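Local coordinates for protein transcription regulator (Haloarcula marismortui ATCC 43049, PDB 3CRJ) that probably binds cis-regulatory DNA as a TetR-family transcription factor, most likely acting as a repressor, at residues 78-83 with 90-95; 136-141 with 162-167; 17-22 with 53-58; 42-45 with 49-52. One frame throughout, in Å; residues are numbered along the deposited sequence.

Contact 1: residues 78-83 with 90-95; sequences HDVETT and NLLLDE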
loop_
_atom_site.group_PDB
_atom_site.type_symbol
_atom_site.label_atom_id
_atom_site.label_comp_id
_atom_site.label_asym_id
_atom_site.label_seq_id
_atom_site.Cartn_x
_atom_site.Cartn_y
_atom_site.Cartn_z
ATOM N N HIS A 78 13.843 3.018 20.688
ATOM C CA HIS A 78 14.646 2.880 21.907
ATOM C C HIS A 78 14.604 4.176 22.712
ATOM O O HIS A 78 14.909 4.175 23.892
ATOM C CB HIS A 78 16.109 2.518 21.607
ATOM C CG HIS A 78 16.306 1.137 21.055
ATOM N ND1 HIS A 78 15.345 0.147 21.143
ATOM C CD2 HIS A 78 17.372 0.573 20.431
ATOM C CE1 HIS A 78 15.804 -0.961 20.584
ATOM N NE2 HIS A 78 17.034 -0.730 20.147
ATOM N N ASP A 79 14.233 5.277 22.059
ATOM C CA ASP A 79 14.095 6.566 22.733
ATOM C C ASP A 79 12.890 6.573 23.635
ATOM O O ASP A 79 12.902 7.230 24.671
ATOM C CB ASP A 79 13.958 7.718 21.735
ATOM C CG ASP A 79 15.292 8.314 21.333
ATOM O OD1 ASP A 79 16.344 7.933 21.908
ATOM O OD2 ASP A 79 15.280 9.173 20.423
ATOM N N VAL A 80 11.839 5.861 23.238
ATOM C CA VAL A 80 10.652 5.765 24.093
ATOM C C VAL A 80 10.796 4.667 25.175
ATOM O O VAL A 80 10.635 3.472 24.912
ATOM C CB VAL A 80 9.321 5.690 23.263
ATOM C CG1 VAL A 80 9.450 4.754 22.088
ATOM C CG2 VAL A 80 8.124 5.334 24.156
ATOM N N GLU A 81 11.126 5.084 26.390
ATOM C CA GLU A 81 11.206 4.134 27.497
ATOM C C GLU A 81 9.903 4.010 28.308
ATOM O O GLU A 81 9.865 3.306 29.317
ATOM C CB GLU A 81 12.411 4.439 28.412
ATOM C CG GLU A 81 13.625 3.540 28.142
ATOM C CD GLU A 81 14.784 3.741 29.123
ATOM O OE1 GLU A 81 15.948 3.739 28.654
ATOM O OE2 GLU A 81 14.536 3.889 30.352
ATOM N N THR A 82 8.835 4.672 27.880
ATOM C CA THR A 82 7.604 4.555 28.635
ATOM C C THR A 82 7.068 3.117 28.552
ATOM O O THR A 82 6.993 2.514 27.469
ATOM C CB THR A 82 6.530 5.607 28.249
ATOM O OG1 THR A 82 5.563 5.699 29.300
ATOM C CG2 THR A 82 5.810 5.215 27.006
ATOM N N THR A 83 6.741 2.573 29.720
ATOM C CA THR A 83 6.230 1.216 29.834
ATOM C C THR A 83 4.724 1.193 30.101
ATOM O O THR A 83 4.130 0.128 30.126
ATOM C CB THR A 83 6.999 0.391 30.913
ATOM O OG1 THR A 83 6.071 -0.434 31.626
ATOM C CG2 THR A 83 7.704 1.303 31.934
ATOM N N ASN A 90 0.139 4.606 22.019
ATOM C CA ASN A 90 -0.011 5.886 21.335
ATOM C C ASN A 90 1.281 6.407 20.728
ATOM O O ASN A 90 1.315 6.788 19.559
ATOM C CB ASN A 90 -0.661 6.924 22.250
ATOM C CG ASN A 90 -2.153 6.752 22.324
ATOM O OD1 ASN A 90 -2.804 6.554 21.309
ATOM N ND2 ASN A 90 -2.702 6.815 23.523
ATOM N N LEU A 91 2.339 6.405 21.530
ATOM C CA LEU A 91 3.640 6.884 21.124
ATOM C C LEU A 91 4.181 6.082 19.959
ATOM O O LEU A 91 4.808 6.632 19.064
ATOM C CB LEU A 91 4.587 6.820 22.311
ATOM C CG LEU A 91 4.767 8.106 23.132
ATOM C CD1 LEU A 91 3.534 9.014 23.154
ATOM C CD2 LEU A 91 5.271 7.795 24.571
ATOM N N LEU A 92 3.929 4.779 19.955
ATOM C CA LEU A 92 4.329 3.965 18.804
ATOM C C LEU A 92 3.521 4.343 17.579
ATOM O O LEU A 92 4.088 4.583 16.515
ATOM C CB LEU A 92 4.200 2.480 19.099
ATOM C CG LEU A 92 5.476 1.884 19.667
ATOM C CD1 LEU A 92 6.179 2.857 20.584
ATOM C CD2 LEU A 92 5.176 0.587 20.383
ATOM N N LEU A 93 2.200 4.426 17.739
ATOM C CA LEU A 93 1.358 4.848 16.647
ATOM C C LEU A 93 1.758 6.209 16.125
ATOM O O LEU A 93 1.780 6.399 14.911
ATOM C CB LEU A 93 -0.111 4.841 17.032
ATOM C CG LEU A 93 -0.583 3.416 17.256
ATOM C CD1 LEU A 93 -1.981 3.428 17.897
ATOM C CD2 LEU A 93 -0.498 2.605 15.928
ATOM N N ASP A 94 2.068 7.148 17.021
ATOM C CA ASP A 94 2.557 8.449 16.589
ATOM C C ASP A 94 3.804 8.279 15.760
ATOM O O ASP A 94 3.901 8.816 14.668
ATOM C CB ASP A 94 2.854 9.344 17.758
ATOM C CG ASP A 94 1.615 9.775 18.474
ATOM O OD1 ASP A 94 0.491 9.429 18.022
ATOM O OD2 ASP A 94 1.776 10.448 19.517
ATOM N N GLU A 95 4.732 7.483 16.261
ATOM C CA GLU A 95 5.971 7.228 15.559
ATOM C C GLU A 95 5.750 6.702 14.137
ATOM O O GLU A 95 6.434 7.117 13.202
ATOM C CB GLU A 95 6.827 6.269 16.360
ATOM C CG GLU A 95 8.274 6.581 16.248
ATOM C CD GLU A 95 8.619 7.966 16.777
ATOM O OE1 GLU A 95 9.366 8.692 16.072
ATOM O OE2 GLU A 95 8.142 8.332 17.886
#
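Leu91 sends its CD2 methyl up from helix 85-97 into a notch between two loop residues. Thr82 CG2 lies 3.6 Å from Leu91 CD2, and Val80 CG2 meets that same methyl at 3.8 Å. Thr82 comes in roughly perpendicular to Leu91, methyl against methyl. Val80 has a second branch at work: its CG1, set between the backbone N and the carbonyl carbon (chi1 43°), reaches Leu92 CD1 at 4.1 Å, while CG2, anti to the backbone N, serves Leu91. The valine thus straddles two consecutive helical leucines. No hydrogen bond joins the two segments, and the seam is purely apolar.

The loop that carries Val80 and Thr82 links the long helix 58-78, which runs out from the predicted DNA-binding end of this TetR-type all-helical fold, to helix 85-97 of the C-terminal part. It is pinned by Arg88, one turn before Leu92, whose NH1 donates hydrogen bonds to both Val80 O and Thr82 O, which probably steadies the backbone from which the two methyl-bearing side chains hang. Leu91 stays exposed at the outer margin, whereas Leu92 is buried and rests on selenomethionine Met137 of helix 121-148. On another flank of helix 85-97, Arg187 of helix 181-198 forms a salt bridge with Asp94 and a hydrogen bond with Asn90 OD1.

Contact 2: residues 136-141 with 162-167; sequences YMLKAV and SLLTII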
loop_
_atom_site.group_PDB
_atom_site.type_symbol
_atom_site.label_atom_id
_atom_site.label_comp_id
_atom_site.label_asym_id
_atom_site.label_seq_id
_atom_site.Cartn_x
_atom_site.Cartn_y
_atom_site.Cartn_z
ATOM N N TYR A 136 6.279 -7.088 16.338
ATOM C CA TYR A 136 6.806 -7.393 17.656
ATOM C C TYR A 136 6.569 -6.244 18.634
ATOM O O TYR A 136 6.057 -6.463 19.715
ATOM C CB TYR A 136 8.285 -7.781 17.613
ATOM C CG TYR A 136 8.908 -8.065 18.987
ATOM C CD1 TYR A 136 9.116 -9.367 19.438
ATOM C CD2 TYR A 136 9.300 -7.016 19.828
ATOM C CE1 TYR A 136 9.699 -9.611 20.699
ATOM C CE2 TYR A 136 9.866 -7.238 21.079
ATOM C CZ TYR A 136 10.075 -8.531 21.521
ATOM O OH TYR A 136 10.656 -8.728 22.784
HETATM N N MSE A 137 6.923 -5.023 18.281
HETATM C CA MSE A 137 6.784 -3.935 19.248
HETATM C C MSE A 137 5.331 -3.546 19.527
HETATM O O MSE A 137 5.017 -3.080 20.614
HETATM C CB MSE A 137 7.576 -2.719 18.816
HETATM C CG MSE A 137 7.022 -2.105 17.587
HETATM SE SE MSE A 137 7.820 -0.408 17.208
HETATM C CE MSE A 137 6.161 0.439 16.713
ATOM N N LEU A 138 4.451 -3.756 18.562
ATOM C CA LEU A 138 3.034 -3.475 18.758
ATOM C C LEU A 138 2.321 -4.549 19.580
ATOM O O LEU A 138 1.657 -4.236 20.572
ATOM C CB LEU A 138 2.343 -3.306 17.411
ATOM C CG LEU A 138 2.497 -1.912 16.799
ATOM C CD1 LEU A 138 1.794 -1.888 15.453
ATOM C CD2 LEU A 138 1.952 -0.855 17.719
ATOM N N LYS A 139 2.462 -5.811 19.182
ATOM C CA LYS A 139 1.985 -6.906 20.006
ATOM C C LYS A 139 2.494 -6.882 21.456
ATOM O O LYS A 139 1.733 -7.162 22.390
ATOM C CB LYS A 139 2.331 -8.227 19.377
ATOM C CG LYS A 139 1.475 -9.356 19.885
ATOM C CD LYS A 139 1.519 -10.502 18.911
ATOM C CE LYS A 139 2.899 -11.172 18.891
ATOM N NZ LYS A 139 3.210 -11.826 20.168
ATOM N N ALA A 140 3.759 -6.515 21.641
ATOM C CA ALA A 140 4.348 -6.433 22.978
ATOM C C ALA A 140 3.675 -5.430 23.895
ATOM O O ALA A 140 3.536 -5.700 25.063
ATOM C CB ALA A 140 5.854 -6.161 22.913
ATOM N N VAL A 141 3.243 -4.283 23.389
ATOM C CA VAL A 141 2.655 -3.318 24.306
ATOM C C VAL A 141 1.207 -3.718 24.569
ATOM O O VAL A 141 0.713 -3.603 25.701
ATOM C CB VAL A 141 2.842 -1.853 23.877
ATOM C CG1 VAL A 141 2.285 -1.613 22.494
ATOM C CG2 VAL A 141 2.198 -0.918 24.896
ATOM N N SER A 162 -4.316 -6.013 12.444
ATOM C CA SER A 162 -5.221 -4.940 12.105
ATOM C C SER A 162 -4.548 -3.555 12.072
ATOM O O SER A 162 -4.699 -2.800 11.094
ATOM C CB SER A 162 -6.393 -4.934 13.067
ATOM O OG SER A 162 -7.398 -5.863 12.680
ATOM N N LEU A 163 -3.795 -3.215 13.112
ATOM C CA LEU A 163 -3.076 -1.948 13.079
ATOM C C LEU A 163 -2.039 -1.928 11.962
ATOM O O LEU A 163 -1.695 -0.851 11.429
ATOM C CB LEU A 163 -2.425 -1.622 14.409
ATOM C CG LEU A 163 -3.382 -1.335 15.553
ATOM C CD1 LEU A 163 -2.635 -1.373 16.866
ATOM C CD2 LEU A 163 -4.010 0.020 15.352
ATOM N N LEU A 164 -1.546 -3.103 11.589
ATOM C CA LEU A 164 -0.526 -3.168 10.536
ATOM C C LEU A 164 -1.144 -2.789 9.211
ATOM O O LEU A 164 -0.491 -2.145 8.380
ATOM C CB LEU A 164 0.081 -4.569 10.427
ATOM C CG LEU A 164 1.449 -4.869 11.042
ATOM C CD1 LEU A 164 1.821 -3.895 12.172
ATOM C CD2 LEU A 164 1.486 -6.338 11.529
ATOM N N THR A 165 -2.396 -3.210 9.024
ATOM C CA THR A 165 -3.094 -2.956 7.787
ATOM C C THR A 165 -3.384 -1.471 7.642
ATOM O O THR A 165 -3.066 -0.865 6.613
ATOM C CB THR A 165 -4.371 -3.789 7.668
ATOM O OG1 THR A 165 -4.035 -5.179 7.787
ATOM C CG2 THR A 165 -5.025 -3.529 6.316
ATOM N N ILE A 166 -3.952 -0.889 8.691
ATOM C CA ILE A 166 -4.173 0.559 8.761
ATOM C C ILE A 166 -2.865 1.256 8.398
ATOM O O ILE A 166 -2.847 2.041 7.463
ATOM C CB ILE A 166 -4.764 0.994 10.148
ATOM C CG1 ILE A 166 -6.161 0.407 10.311
ATOM C CG2 ILE A 166 -4.781 2.513 10.325
ATOM C CD1 ILE A 166 -6.596 0.258 11.742
ATOM N N ILE A 167 -1.765 0.928 9.073
ATOM C CA ILE A 167 -0.484 1.567 8.758
ATOM C C ILE A 167 -0.152 1.477 7.263
ATOM O O ILE A 167 0.104 2.500 6.605
ATOM C CB ILE A 167 0.688 0.965 9.522
ATOM C CG1 ILE A 167 0.409 0.916 11.026
ATOM C CG2 ILE A 167 2.008 1.744 9.200
ATOM C CD1 ILE A 167 0.104 2.233 11.578
#
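Leu138 and Leu164 point in opposite senses, side by side, and they meet through a single methyl each: Leu138 CD1 lies 3.8 Å from Leu164 CD1. The reach of Leu138 comes from its torsions. CG is anti to the carbonyl carbon (chi1 -82°) and CD1 is anti to CA (chi2 179°), which stretches that branch straight across the gap between helices 121-148 and 156-176. The same CD1 lies near the base of Leu163, 4.4 Å from its CB. Leu164 leaves its backbone at a slant to the neighbouring helix, and its CD1 then swings in to meet Leu138. The backbones stay well apart, with the nearest CA atoms, those of Leu138 and Leu163, separated by 8.5 Å.

Helix 156-176 has a second duty, as in other TetR-type regulators, where the last two long helices build the dimer interface. Ser162 OG is hydrogen-bonded to Thr189 OG1 of the second subunit, and Ile166 packs on Ile166 of that subunit. All three leucines of the contact are buried and wholly apolar where they meet. Leu138 also touches Leu89 of helix 85-97, Leu163 rests on Ala190 of helix 181-198, and Arg173 of the second subunit packs against Leu164.

Contact 3: residues 17-22 with 53-58; sequences EEIMQA and YYYDTK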
loop_
_atom_site.group_PDB
_atom_site.type_symbol
_atom_site.label_atom_id
_atom_site.label_comp_id
_atom_site.label_asym_id
_atom_site.label_seq_id
_atom_site.Cartn_x
_atom_site.Cartn_y
_atom_site.Cartn_z
ATOM N N GLU A 17 27.741 5.208 6.293
ATOM C CA GLU A 17 26.831 6.275 6.714
ATOM C C GLU A 17 26.745 7.453 5.732
ATOM O O GLU A 17 25.649 7.856 5.331
ATOM C CB GLU A 17 27.246 6.777 8.089
ATOM C CG GLU A 17 26.504 6.138 9.245
ATOM C CD GLU A 17 25.481 7.085 9.852
ATOM O OE1 GLU A 17 24.840 7.829 9.087
ATOM O OE2 GLU A 17 25.330 7.098 11.094
ATOM N N GLU A 18 27.896 8.006 5.355
ATOM C CA GLU A 18 27.952 9.051 4.341
ATOM C C GLU A 18 27.320 8.574 3.043
ATOM O O GLU A 18 26.640 9.353 2.367
ATOM C CB GLU A 18 29.393 9.449 4.040
ATOM C CG GLU A 18 29.965 10.582 4.846
ATOM C CD GLU A 18 31.244 11.085 4.215
ATOM O OE1 GLU A 18 31.149 11.789 3.189
ATOM O OE2 GLU A 18 32.343 10.771 4.715
ATOM N N ILE A 19 27.556 7.303 2.692
ATOM C CA ILE A 19 26.925 6.714 1.499
ATOM C C ILE A 19 25.418 6.498 1.668
ATOM O O ILE A 19 24.663 6.774 0.743
ATOM C CB ILE A 19 27.634 5.431 0.986
ATOM C CG1 ILE A 19 28.990 5.783 0.342
ATOM C CG2 ILE A 19 26.758 4.721 -0.037
ATOM C CD1 ILE A 19 29.833 4.576 -0.117
HETATM N N MSE A 20 24.982 6.019 2.837
HETATM C CA MSE A 20 23.550 5.901 3.092
HETATM C C MSE A 20 22.874 7.264 2.953
HETATM O O MSE A 20 21.860 7.393 2.294
HETATM C CB MSE A 20 23.270 5.290 4.456
HETATM C CG MSE A 20 23.611 3.791 4.578
HETATM SE SE MSE A 20 22.885 2.567 3.191
HETATM C CE MSE A 20 24.140 2.845 1.726
ATOM N N GLN A 21 23.470 8.292 3.542
ATOM C CA GLN A 21 22.938 9.648 3.417
ATOM C C GLN A 21 22.833 10.127 1.966
ATOM O O GLN A 21 21.799 10.634 1.554
ATOM C CB GLN A 21 23.739 10.608 4.283
ATOM C CG GLN A 21 23.391 10.482 5.738
ATOM C CD GLN A 21 24.533 10.858 6.643
ATOM O OE1 GLN A 21 24.984 10.048 7.443
ATOM N NE2 GLN A 21 25.016 12.089 6.522
ATOM N N ALA A 22 23.888 9.938 1.191
ATOM C CA ALA A 22 23.856 10.258 -0.231
ATOM C C ALA A 22 22.669 9.557 -0.865
ATOM O O ALA A 22 21.904 10.178 -1.614
ATOM C CB ALA A 22 25.133 9.828 -0.910
ATOM N N TYR A 53 33.151 0.225 -4.095
ATOM C CA TYR A 53 34.011 -0.371 -3.083
ATOM C C TYR A 53 33.178 -1.128 -2.038
ATOM O O TYR A 53 33.598 -2.167 -1.552
ATOM C CB TYR A 53 34.891 0.704 -2.428
ATOM C CG TYR A 53 35.864 0.186 -1.387
ATOM C CD1 TYR A 53 35.502 0.120 -0.044
ATOM C CD2 TYR A 53 37.148 -0.225 -1.739
ATOM C CE1 TYR A 53 36.392 -0.350 0.925
ATOM C CE2 TYR A 53 38.039 -0.694 -0.780
ATOM C CZ TYR A 53 37.649 -0.756 0.549
ATOM O OH TYR A 53 38.517 -1.219 1.508
ATOM N N TYR A 54 31.995 -0.612 -1.723
ATOM C CA TYR A 54 31.145 -1.206 -0.701
ATOM C C TYR A 54 29.975 -1.990 -1.261
ATOM O O TYR A 54 29.554 -2.980 -0.672
ATOM C CB TYR A 54 30.642 -0.131 0.259
ATOM C CG TYR A 54 31.768 0.555 0.984
ATOM C CD1 TYR A 54 32.375 -0.045 2.087
ATOM C CD2 TYR A 54 32.241 1.792 0.562
ATOM C CE1 TYR A 54 33.415 0.572 2.757
ATOM C CE2 TYR A 54 33.280 2.419 1.219
ATOM C CZ TYR A 54 33.866 1.802 2.322
ATOM O OH TYR A 54 34.914 2.414 2.983
ATOM N N TYR A 55 29.441 -1.537 -2.389
ATOM C CA TYR A 55 28.298 -2.181 -3.019
ATOM C C TYR A 55 28.533 -2.384 -4.514
ATOM O O TYR A 55 29.081 -1.506 -5.196
ATOM C CB TYR A 55 27.042 -1.356 -2.774
ATOM C CG TYR A 55 26.911 -0.910 -1.339
ATOM C CD1 TYR A 55 26.536 -1.810 -0.338
ATOM C CD2 TYR A 55 27.179 0.403 -0.979
ATOM C CE1 TYR A 55 26.428 -1.415 0.975
ATOM C CE2 TYR A 55 27.070 0.815 0.338
ATOM C CZ TYR A 55 26.698 -0.103 1.306
ATOM O OH TYR A 55 26.594 0.301 2.607
ATOM N N ASP A 56 28.113 -3.539 -5.018
ATOM C CA ASP A 56 28.376 -3.910 -6.401
ATOM C C ASP A 56 27.221 -3.512 -7.306
ATOM O O ASP A 56 27.394 -3.346 -8.514
ATOM C CB ASP A 56 28.631 -5.412 -6.474
ATOM C CG ASP A 56 28.977 -5.995 -5.108
ATOM O OD1 ASP A 56 29.979 -6.754 -5.008
ATOM O OD2 ASP A 56 28.244 -5.656 -4.126
ATOM N N THR A 57 26.048 -3.336 -6.708
ATOM C CA THR A 57 24.834 -3.097 -7.444
ATOM C C THR A 57 24.024 -2.033 -6.764
ATOM O O THR A 57 24.118 -1.851 -5.543
ATOM C CB THR A 57 24.007 -4.362 -7.463
ATOM O OG1 THR A 57 24.808 -5.404 -8.018
ATOM C CG2 THR A 57 22.747 -4.194 -8.314
ATOM N N LYS A 58 23.252 -1.310 -7.576
ATOM C CA LYS A 58 22.103 -0.533 -7.115
ATOM C C LYS A 58 21.305 -1.352 -6.092
ATOM O O LYS A 58 21.039 -0.867 -4.994
ATOM C CB LYS A 58 21.216 -0.154 -8.315
ATOM C CG LYS A 58 20.068 0.816 -8.029
ATOM C CD LYS A 58 19.378 1.181 -9.316
ATOM C CE LYS A 58 17.927 1.591 -9.105
ATOM N NZ LYS A 58 17.069 1.338 -10.315
#
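Ile19 and Tyr54 mark the closest backbone approach, their CA atoms 9.2 Å apart, with helix 12-30 on one side and the irregular chain after helix 48-52 on the other. This chain is the end of the predicted helix-turn-helix motif of the TetR family and its exit into helix 58-78. Tyr55 takes extended backbone angles, breaking away from the helical path, and Thr57 stands at the N-cap position of the next helix.

Side chains bridge the gap. Ile19 splits its two branches between the tyrosines: CD1 comes obliquely to the Tyr54 ring, 3.7 Å from CD2, while CG2 sits at the edge of the Tyr55 ring, near its plane, 3.9 Å from CE2. Tyr54 also lays its own CB over one face of the Tyr55 ring, and its ring meets Phe12 edge-to-face. From helix 58-78, Leu61 and Ala64 pack on Tyr55, which therefore wedges between that helix and helix 12-30. Replacing Tyr55 by an alanine would probably leave Ile19 CG2 and the end of Met20 without their aromatic partner, opening a gap between these helices.

Selenomethionine Met20 is bent at both chi2 (-51°) and chi3 (80°), which brings its terminal methyl back toward the tyrosine: CE lies 3.8 Å from Tyr55 CE2 and 3.6 Å from Tyr55 OH.

Contact 4: residues 42-45 with 49-52; sequences DEYG and AAVH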
loop_
_atom_site.group_PDB
_atom_site.type_symbol
_atom_site.label_atom_id
_atom_site.label_comp_id
_atom_site.label_asym_id
_atom_site.label_seq_id
_atom_site.Cartn_x
_atom_site.Cartn_y
_atom_site.Cartn_z
ATOM N N ASP A 42 27.438 11.028 -7.235
ATOM C CA ASP A 42 27.374 12.499 -7.313
ATOM C C ASP A 42 26.930 13.146 -5.994
ATOM O O ASP A 42 27.419 14.193 -5.601
ATOM C CB ASP A 42 26.501 12.984 -8.468
ATOM C CG ASP A 42 26.459 14.514 -8.555
ATOM O OD1 ASP A 42 25.685 15.156 -7.792
ATOM O OD2 ASP A 42 27.209 15.094 -9.383
ATOM N N GLU A 43 26.004 12.509 -5.304
ATOM C CA GLU A 43 25.564 13.031 -4.027
ATOM C C GLU A 43 26.550 12.784 -2.885
ATOM O O GLU A 43 26.549 13.503 -1.894
ATOM C CB GLU A 43 24.172 12.506 -3.701
ATOM C CG GLU A 43 23.067 13.418 -4.234
ATOM C CD GLU A 43 22.820 14.616 -3.345
ATOM O OE1 GLU A 43 23.571 14.806 -2.368
ATOM O OE2 GLU A 43 21.873 15.372 -3.627
ATOM N N TYR A 44 27.395 11.775 -3.051
ATOM C CA TYR A 44 28.376 11.387 -2.045
ATOM C C TYR A 44 29.611 12.276 -2.155
ATOM O O TYR A 44 30.272 12.564 -1.160
ATOM C CB TYR A 44 28.694 9.899 -2.224
ATOM C CG TYR A 44 29.819 9.314 -1.409
ATOM C CD1 TYR A 44 29.916 9.526 -0.026
ATOM C CD2 TYR A 44 30.751 8.483 -2.010
ATOM C CE1 TYR A 44 30.957 8.952 0.730
ATOM C CE2 TYR A 44 31.797 7.896 -1.267
ATOM C CZ TYR A 44 31.893 8.131 0.097
ATOM O OH TYR A 44 32.922 7.544 0.806
ATOM N N GLY A 45 29.891 12.734 -3.369
ATOM C CA GLY A 45 30.942 13.717 -3.603
ATOM C C GLY A 45 32.232 13.047 -4.000
ATOM O O GLY A 45 33.193 13.710 -4.392
ATOM N N ALA A 49 33.581 4.635 -8.109
ATOM C CA ALA A 49 34.256 3.471 -7.552
ATOM C C ALA A 49 34.408 3.533 -6.037
ATOM O O ALA A 49 34.695 2.528 -5.399
ATOM C CB ALA A 49 35.635 3.294 -8.214
ATOM N N ALA A 50 34.256 4.712 -5.457
ATOM C CA ALA A 50 34.246 4.804 -4.005
ATOM C C ALA A 50 32.925 4.247 -3.419
ATOM O O ALA A 50 32.899 3.821 -2.268
ATOM C CB ALA A 50 34.504 6.233 -3.550
ATOM N N VAL A 51 31.843 4.239 -4.197
ATOM C CA VAL A 51 30.663 3.484 -3.799
ATOM C C VAL A 51 30.736 2.000 -4.190
ATOM O O VAL A 51 30.366 1.140 -3.388
ATOM C CB VAL A 51 29.281 4.200 -4.125
ATOM C CG1 VAL A 51 29.471 5.526 -4.817
ATOM C CG2 VAL A 51 28.270 3.275 -4.843
ATOM N N HIS A 52 31.254 1.685 -5.379
ATOM C CA HIS A 52 31.408 0.267 -5.768
ATOM C C HIS A 52 32.384 -0.510 -4.895
ATOM O O HIS A 52 32.435 -1.750 -4.943
ATOM C CB HIS A 52 31.770 0.106 -7.236
ATOM C CG HIS A 52 30.585 0.147 -8.142
ATOM N ND1 HIS A 52 30.579 0.838 -9.335
ATOM C CD2 HIS A 52 29.358 -0.401 -8.018
ATOM C CE1 HIS A 52 29.399 0.712 -9.911
ATOM N NE2 HIS A 52 28.637 -0.030 -9.128
#
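Tyr44 turns one edge of its ring to the short, weakly bonded helix 48-52, and the tight part of the contact is there. Ala50 CB lies in the ring plane at that edge, 3.9 Å from Tyr44 CE2, so the methyl abuts the rim of the ring and not a face. Val51 comes in less closely and obliquely, its CG1 4.3 Å from Tyr44 CD2. The ring gets there because CG stands anti to the backbone N (chi1 172°), which carries the ring out from its own helix toward Ala50 and Val51. Nothing polar joins the segments; their nearest CA atoms, Tyr44 and Val51, are 8.4 Å apart.

These two short helices, 37-44 and 48-52, belong to the predicted helix-turn-helix motif, in which the second helix is generally the one that reads DNA. Tyr44 sits at the inner side of the corner: its side chain also packs on Gln15, Glu18, Ile19 and Ala22 of helix 12-30, the ring itself meeting Glu18 and Ile19, and Val51 leans on Ile37 and Ala41 of the first helix.

The other side is loose. Gly45, just after Tyr44, is exposed and has a positive phi of 96°, where a CB would press on the carbonyl O of Tyr44; the chain can turn sharply out of the helix here. Ala49 and His52 are exposed and make no contact with residues 42-45. Asp42 is likewise exposed, whereas Glu43 is tied back by a salt bridge to Arg25 of helix 12-30.

In the fold
From the N terminus, helix 12-30 opens contact 3, which closes only when the chain reaches residues 53-58. Contact 4 is nested inside that loop, folding helix 37-44 against helix 48-52, and the two touch: Ile19 CG1 is 3.7 Å from Tyr44 CZ. Together they tie up the predicted DNA-binding end. Helix 58-78 then carries the chain to contact 1, a short closure onto helix 85-97, its centre about 30 Å from that of contact 3 and across the chain's centre. Contact 2 follows in series, joining helix 121-148 to the dimer-forming helix 156-176. Leu92 links contacts 1 and 2 within the C-terminal helical bundle, while contacts 2 and 4 lie about 38 Å apart, centre to centre.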